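Long-range contact in hypothetical protein (Leishmania major, PDB 3LJN), which is of unknown function but, as an ankyrin repeat protein, probably serves as a scaffold for binding other proteins: residues M155-V160 and L189-D194. Numbering follows the deposited sequence.
Sequences MIKILV and LDLMMD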
# COMPACT_ATOMS: atom_id res chain seq x y z
N MSE A 155 -7.48 -10.41 -7.69
CA MSE A 155 -6.33 -10.71 -6.83
C MSE A 155 -6.28 -9.78 -5.64
O MSE A 155 -6.07 -10.22 -4.51
CB MSE A 155 -5.01 -10.58 -7.62
CG MSE A 155 -3.78 -11.09 -6.88
SE MSE A 155 -3.72 -13.08 -6.76
CE MSE A 155 -3.02 -13.25 -4.93
N ILE A 156 -6.44 -8.48 -5.88
CA ILE A 156 -6.46 -7.50 -4.81
C ILE A 156 -7.40 -7.97 -3.70
O ILE A 156 -7.03 -7.97 -2.53
CB ILE A 156 -6.89 -6.08 -5.31
CG1 ILE A 156 -5.78 -5.46 -6.16
CG2 ILE A 156 -7.23 -5.17 -4.15
CD1 ILE A 156 -6.20 -4.23 -6.91
N LYS A 157 -8.60 -8.40 -4.07
CA LYS A 157 -9.59 -8.89 -3.10
C LYS A 157 -9.03 -10.04 -2.28
O LYS A 157 -9.01 -9.98 -1.06
CB LYS A 157 -10.88 -9.31 -3.81
CG LYS A 157 -11.99 -9.75 -2.84
CD LYS A 157 -13.42 -9.48 -3.35
CE LYS A 157 -13.84 -10.43 -4.49
NZ LYS A 157 -13.78 -11.87 -4.09
N ILE A 158 -8.56 -11.07 -2.96
CA ILE A 158 -8.01 -12.25 -2.30
C ILE A 158 -6.78 -11.91 -1.44
O ILE A 158 -6.66 -12.42 -0.32
CB ILE A 158 -7.65 -13.36 -3.31
CG1 ILE A 158 -8.85 -14.27 -3.55
CG2 ILE A 158 -6.49 -14.20 -2.78
CD1 ILE A 158 -10.07 -13.57 -4.13
N LEU A 159 -5.89 -11.07 -1.93
CA LEU A 159 -4.69 -10.76 -1.16
C LEU A 159 -5.09 -10.11 0.15
O LEU A 159 -4.50 -10.41 1.18
CB LEU A 159 -3.72 -9.85 -1.92
CG LEU A 159 -2.81 -10.49 -2.96
CD1 LEU A 159 -2.00 -9.42 -3.68
CD2 LEU A 159 -1.87 -11.51 -2.34
N VAL A 160 -6.10 -9.25 0.11
CA VAL A 160 -6.45 -8.44 1.28
C VAL A 160 -7.21 -9.28 2.32
O VAL A 160 -7.02 -9.07 3.52
CB VAL A 160 -7.23 -7.16 0.89
CG1 VAL A 160 -7.59 -6.35 2.11
CG2 VAL A 160 -6.40 -6.32 -0.04
N LEU A 189 -8.87 1.31 -4.64
CA LEU A 189 -8.88 1.91 -3.30
C LEU A 189 -10.10 1.55 -2.46
O LEU A 189 -9.99 1.30 -1.26
CB LEU A 189 -8.74 3.44 -3.38
CG LEU A 189 -8.71 4.19 -2.05
CD1 LEU A 189 -7.74 5.33 -2.11
CD2 LEU A 189 -10.08 4.71 -1.65
N ASP A 190 -11.27 1.55 -3.09
CA ASP A 190 -12.50 1.19 -2.40
C ASP A 190 -12.46 -0.28 -2.01
O ASP A 190 -12.69 -0.64 -0.85
CB ASP A 190 -13.73 1.42 -3.28
CG ASP A 190 -13.98 2.90 -3.57
OD1 ASP A 190 -13.50 3.78 -2.81
OD2 ASP A 190 -14.68 3.15 -4.58
N LEU A 191 -12.16 -1.12 -2.99
CA LEU A 191 -12.04 -2.55 -2.77
C LEU A 191 -11.12 -2.84 -1.59
O LEU A 191 -11.47 -3.62 -0.72
CB LEU A 191 -11.53 -3.24 -4.04
CG LEU A 191 -11.53 -4.77 -4.00
CD1 LEU A 191 -12.92 -5.28 -3.74
CD2 LEU A 191 -10.99 -5.33 -5.29
N MSE A 192 -9.95 -2.19 -1.54
CA MSE A 192 -9.02 -2.41 -0.43
C MSE A 192 -9.63 -2.05 0.92
O MSE A 192 -9.53 -2.81 1.87
CB MSE A 192 -7.72 -1.64 -0.64
CG MSE A 192 -6.73 -2.36 -1.55
SE MSE A 192 -5.01 -1.43 -1.85
CE MSE A 192 -5.67 0.36 -2.26
N MSE A 193 -10.27 -0.89 1.00
CA MSE A 193 -10.85 -0.41 2.25
C MSE A 193 -12.13 -1.12 2.63
O MSE A 193 -12.49 -1.14 3.81
CB MSE A 193 -11.14 1.08 2.16
CG MSE A 193 -9.97 1.96 2.52
SE MSE A 193 -10.34 3.76 1.80
CE MSE A 193 -9.54 4.89 3.21
N ASP A 194 -12.85 -1.68 1.66
CA ASP A 194 -14.10 -2.38 1.95
C ASP A 194 -13.89 -3.88 2.16
O ASP A 194 -14.59 -4.51 2.94
CB ASP A 194 -15.14 -2.08 0.85
CG ASP A 194 -15.34 -0.55 0.62
OD1 ASP A 194 -14.63 0.25 1.28
OD2 ASP A 194 -16.18 -0.16 -0.22
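Ile156 reaches from helix 153-162 into the notch between Leu191 and Met192 of helix 186-195. The two helices share a direction because the chain passes through helix 176-182 between them, and such side-by-side stacking is how an ankyrin array extends. The two segments run nearly parallel, their axes 9.5 Å apart and inclined by 24°. The bump is the CG2 methyl of Ile156, which lies 3.9 Å from Leu191 CD2 on one flank and 3.9 Å from CG of selenomethionine Met192 on the other. A chi1 of -72° sets CG1 of Ile156 beside the backbone N and leaves CG2 opposite that nitrogen, facing the second helix.

Leu191 fills the reciprocal hollow, walled by Ile156 CG2 and by N and CB of Lys157: a chi1 of -172° extends its side chain away from its own nitrogen, and CD2 settles 4.1 Å from Lys157 N. The Lys157 amine leads away from the interface. One turn after Ile156, Val160 continues the ridge; its CG1 lies 4.0 Å from Met192 O, and its CG2 is 4.3 Å from Met192 CG. Behind the seam, Met192 also packs on Leu177 and Ala180 of helix 176-182, and Ile156 on Cys145 of helix 141-147. No hydrogen bond or salt bridge joins the two segments, which implies cohesion by apolar burial and shape fit.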